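Microcin B17-processing protein McbD (Escherichia coli str. K-12 substr. MG1655, PDB 6GRH) is necessary to process the inactive microcin B17 precursor peptide McbA into the active antibiotic, and belongs to the YcaO cyclodehydratase family. Local coordinates at residues Leu317-Asn320 with Ile321-Thr325; Ser298-Asp301 with Leu302-Thr306. The protein carries 1 engineered substitution. All blocks are in the same frame, centred on the assembly; numbering follows the deposited sequence.

Following the chain from the N terminus, interaction 2 comes first, at residues 298-306. It covers most of helix 296-304 and its exit toward strand 307-308. That strand runs parallel to strand 182-187 at one edge of a mixed five-stranded sheet. The chain then enters a loop that holds interaction 1, at residues 317-325, just before helix 327-334. Each contact is local, between residues a few positions apart, and closes no long loop. They follow one another in series and neither nest nor cross. The centres of interaction 1 and interaction 2 lie about 27 Å apart, and the two do not touch. Both border strand 224-231 of the mixed sheet, interaction 1 at His224 and interaction 2 at Leu229.

Interaction 1: Leu317-Asn320 with Ile321-Thr325; sequences LEEN and ITSDT
Asn320 and Ser323 grip each other through two bonds of opposite sense. Ser323 OG accepts the backbone N-H of Asn320 at 3.0 Å, and the bond is almost straight at 177°. In return, Ser323 N donates to Asn320 O at 3.0 Å. The hydroxyl is placed for this by a chi1 of -56°, which sets OG beside its own backbone N.

The Asn320 side chain adds a third bond. Its CG sits between the backbone N and the carbonyl carbon (chi1 65°). This turns OD1 toward Thr322, whose N donates to it at 3.0 Å, closing an Asx turn. Glu319 CB packs against Ser323 OG at 3.6 Å. A type I beta turn from Thr322 to Thr325 follows. There, Thr322 O accepts both the backbone N and OG1 of Thr325, the latter at 3.0 Å.

The turn lies at the surface, in the loop between strand 307-308 and helix 327-334. In one of two conformers, Glu319 OE2 bonds to Leu251 N at the start of helix 251-275. Ser323 OG also bonds to His224 NE2, which joins the turn to the beginning of strand 224-231.

Interaction 2: Ser298-Asp301 with Leu302-Thr306; sequences SFTD and LCENT
Ser298 to Leu302, Phe299 to Cys303 and Thr300 to Glu304 are joined by successive i to i+4 alpha-helical backbone bonds, the last of them 2.9 Å from Glu304 N to Thr300 O. At the next carbonyl a side chain takes the place of the backbone N-H. Asn305 ND2 donates to Asp301 O at 2.9 Å, with an N-H...O angle of 165°. The bond lies on a lone pair of Asp301 O and close to the Asn305 amide plane. The Asn305 CG stays beside its own backbone N, and the amide folds back over the turn. The nearby Asp301 carboxylate is turned 52° from this amide, with Asp301 OD1 3.6 Å from Asn305 ND2.

These bonds belong to the C-terminal part of helix 296-304, where the chain leaves for strand 307-308. At this exit Thr306 OG1 donates to Leu302 O at 2.7 Å, from above the carbonyl plane. Thr306 OG1 also bonds to Tyr177 OH, tying the exit to helix 157-180.

On another side of the helix, Cys303 SG lies over one face of the Phe299 ring. It is 3.9 Å from the ring centroid and shifted toward CE1, a sulfur-aromatic contact. The ring reaches this place because CG is anti to the backbone N (chi1 -179°). The side of the helix that carries Phe299 and Leu302 packs on Tyr241 and Leu229, in strands 241-248 and 224-231 of the mixed sheet. In one of its two conformers Glu304 runs extended alongside Thr300, and Glu304 OE2 comes to 3.6 Å from Thr300 CB.

Interaction 1: Leu317-Asn320 with Ile321-Thr325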
loop_
_atom_site.group_PDB
_atom_site.type_symbol
_atom_site.label_atom_id
_atom_site.label_comp_id
_atom_site.label_asym_id
_atom_site.label_seq_id
_atom_site.Cartn_x
_atom_site.Cartn_y
_atom_site.Cartn_z
ATOM N N LEU E 317 31.802 33.012 -21.854
ATOM C CA LEU E 317 31.388 33.564 -20.579
ATOM C C LEU E 317 32.503 33.642 -19.532
ATOM O O LEU E 317 32.259 33.404 -18.352
ATOM C CB LEU E 317 30.209 32.736 -20.040
ATOM C CG LEU E 317 29.056 32.521 -21.032
ATOM C CD1 LEU E 317 28.071 31.506 -20.475
ATOM C CD2 LEU E 317 28.364 33.842 -21.366
ATOM N N GLU E 318 33.706 34.022 -19.936
ATOM C CA GLU E 318 34.796 34.178 -18.963
ATOM C C GLU E 318 34.736 35.480 -18.128
ATOM O O GLU E 318 34.222 36.515 -18.587
ATOM C CB GLU E 318 36.162 34.050 -19.628
ATOM C CG GLU E 318 36.685 35.296 -20.354
ATOM C CD GLU E 318 36.056 35.544 -21.713
ATOM O OE1 GLU E 318 35.147 34.771 -22.111
ATOM O OE2 GLU E 318 36.473 36.524 -22.374
ATOM N N GLU E 319 35.268 35.413 -16.907
ATOM C CA GLU E 319 35.468 36.593 -16.065
ATOM C C GLU E 319 36.644 37.421 -16.594
ATOM O O GLU E 319 37.389 36.969 -17.469
ATOM C CB GLU E 319 35.732 36.164 -14.618
ATOM C CG GLU E 319 34.785 35.071 -14.149
ATOM C CD GLU E 319 33.394 35.263 -14.720
ATOM O OE1 GLU E 319 33.144 36.324 -15.335
ATOM O OE2 GLU E 319 32.546 34.366 -14.560
ATOM N N ASN E 320 36.787 38.636 -16.064
ATOM C CA ASN E 320 37.876 39.562 -16.445
ATOM C C ASN E 320 38.487 40.168 -15.170
ATOM O O ASN E 320 38.047 39.899 -14.048
ATOM C CB ASN E 320 37.362 40.655 -17.411
ATOM C CG ASN E 320 36.328 41.575 -16.758
ATOM O OD1 ASN E 320 36.679 42.459 -15.958
ATOM N ND2 ASN E 320 35.044 41.362 -17.082
ATOM N N ILE E 321 39.485 41.015 -15.362
ATOM C CA ILE E 321 40.273 41.527 -14.250
ATOM C C ILE E 321 39.466 42.283 -13.178
ATOM O O ILE E 321 39.816 42.222 -11.996
ATOM C CB ILE E 321 41.430 42.401 -14.773
ATOM C CG1 ILE E 321 42.537 42.535 -13.715
ATOM C CG2 ILE E 321 40.912 43.757 -15.249
ATOM C CD1 ILE E 321 43.783 43.175 -14.265
ATOM N N THR E 322 38.385 42.958 -13.573
ATOM C CA THR E 322 37.506 43.658 -12.612
ATOM C C THR E 322 36.564 42.739 -11.840
ATOM O O THR E 322 36.199 43.071 -10.712
ATOM C CB THR E 322 36.613 44.712 -13.304
ATOM O OG1 THR E 322 37.417 45.492 -14.169
ATOM C CG2 THR E 322 35.927 45.631 -12.271
ATOM N N SER E 323 36.184 41.599 -12.431
ATOM C CA SER E 323 35.144 40.705 -11.866
ATOM C C SER E 323 35.347 40.307 -10.413
ATOM O O SER E 323 34.366 40.123 -9.703
ATOM C CB SER E 323 34.998 39.390 -12.669
ATOM O OG SER E 323 34.721 39.599 -14.043
ATOM N N ASP E 324 36.601 40.131 -9.983
ATOM C CA ASP E 324 36.884 39.600 -8.632
ATOM C C ASP E 324 37.573 40.603 -7.689
ATOM O O ASP E 324 38.166 40.196 -6.686
ATOM C CB ASP E 324 37.675 38.271 -8.717
ATOM C CG ASP E 324 39.112 38.455 -9.184
ATOM O OD1 ASP E 324 39.475 39.555 -9.688
ATOM O OD2 ASP E 324 39.875 37.468 -9.052
ATOM N N THR E 325 37.464 41.901 -7.985
ATOM C CA THR E 325 37.825 42.930 -7.008
ATOM C C THR E 325 36.833 42.850 -5.847
ATOM O O THR E 325 35.852 42.100 -5.892
ATOM C CB THR E 325 37.806 44.351 -7.607
ATOM O OG1 THR E 325 36.501 44.611 -8.118
ATOM C CG2 THR E 325 38.860 44.516 -8.714
#

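Interaction 2: Ser298-Asp301 with Leu302-Thr306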
loop_
_atom_site.group_PDB
_atom_site.type_symbol
_atom_site.label_atom_id
_atom_site.label_comp_id
_atom_site.label_asym_id
_atom_site.label_seq_id
_atom_site.Cartn_x
_atom_site.Cartn_y
_atom_site.Cartn_z
ATOM N N SER E 298 8.147 47.844 -25.667
ATOM C CA SER E 298 9.034 47.798 -24.501
ATOM C C SER E 298 10.406 47.217 -24.901
ATOM O O SER E 298 11.447 47.786 -24.546
ATOM C CB SER E 298 8.393 46.992 -23.362
ATOM O OG SER E 298 7.245 47.659 -22.861
ATOM N N PHE E 299 10.387 46.120 -25.674
ATOM C CA PHE E 299 11.603 45.443 -26.163
ATOM C C PHE E 299 12.427 46.343 -27.081
ATOM O O PHE E 299 13.626 46.520 -26.864
ATOM C CB PHE E 299 11.219 44.137 -26.886
ATOM C CG PHE E 299 12.385 43.346 -27.411
ATOM C CD1 PHE E 299 13.302 42.764 -26.539
ATOM C CD2 PHE E 299 12.549 43.146 -28.781
ATOM C CE1 PHE E 299 14.367 42.001 -27.019
ATOM C CE2 PHE E 299 13.626 42.399 -29.273
ATOM C CZ PHE E 299 14.528 41.818 -28.388
ATOM N N THR E 300 11.785 46.910 -28.097
ATOM C CA THR E 300 12.485 47.794 -29.042
ATOM C C THR E 300 12.998 49.066 -28.379
ATOM O O THR E 300 14.137 49.445 -28.611
ATOM C CB THR E 300 11.603 48.204 -30.229
ATOM O OG1 THR E 300 10.374 48.735 -29.738
ATOM C CG2 THR E 300 11.323 47.008 -31.126
ATOM N N ASP E 301 12.165 49.719 -27.569
ATOM C CA ASP E 301 12.597 50.909 -26.833
ATOM C C ASP E 301 13.874 50.679 -25.994
ATOM O O ASP E 301 14.770 51.542 -25.976
ATOM C CB ASP E 301 11.492 51.435 -25.929
ATOM C CG ASP E 301 11.970 52.558 -25.036
ATOM O OD1 ASP E 301 12.226 53.677 -25.544
ATOM O OD2 ASP E 301 12.136 52.299 -23.830
ATOM N N LEU E 302 13.964 49.536 -25.311
ATOM C CA LEU E 302 15.191 49.217 -24.571
ATOM C C LEU E 302 16.390 48.963 -25.501
ATOM O O LEU E 302 17.442 49.587 -25.334
ATOM C CB LEU E 302 14.982 48.038 -23.598
ATOM C CG LEU E 302 14.205 48.380 -22.324
ATOM C CD1 LEU E 302 13.875 47.119 -21.554
ATOM C CD2 LEU E 302 14.974 49.340 -21.431
ATOM N N CYS E 303 16.209 48.092 -26.492
ATOM C CA CYS E 303 17.316 47.625 -27.338
ATOM C C CYS E 303 17.884 48.716 -28.241
ATOM O O CYS E 303 19.102 48.836 -28.360
ATOM C CB CYS E 303 16.890 46.446 -28.209
ATOM S SG CYS E 303 16.432 44.991 -27.276
ATOM N N GLU E 304 17.005 49.491 -28.871
ATOM C CA GLU E 304 17.420 50.572 -29.756
ATOM C C GLU E 304 18.095 51.759 -29.032
ATOM O O GLU E 304 18.824 52.525 -29.667
ATOM C CB GLU E 304 16.218 51.066 -30.571
ATOM C CG GLU E 304 15.617 50.037 -31.528
ATOM C CD GLU E 304 14.489 50.626 -32.363
ATOM O OE1 GLU E 304 14.517 51.853 -32.614
ATOM O OE2 GLU E 304 13.582 49.875 -32.774
ATOM N N ASN E 305 17.849 51.916 -27.728
ATOM C CA ASN E 305 18.501 52.958 -26.915
ATOM C C ASN E 305 19.676 52.458 -26.065
ATOM O O ASN E 305 20.198 53.216 -25.238
ATOM C CB ASN E 305 17.467 53.657 -26.029
ATOM C CG ASN E 305 16.580 54.592 -26.817
ATOM O OD1 ASN E 305 16.974 55.735 -27.110
ATOM N ND2 ASN E 305 15.394 54.113 -27.191
ATOM N N THR E 306 20.107 51.209 -26.271
ATOM C CA THR E 306 21.266 50.660 -25.559
ATOM C C THR E 306 22.596 50.940 -26.304
ATOM O O THR E 306 22.732 50.638 -27.486
ATOM C CB THR E 306 21.086 49.161 -25.306
ATOM O OG1 THR E 306 19.919 48.974 -24.494
ATOM C CG2 THR E 306 22.311 48.557 -24.599
#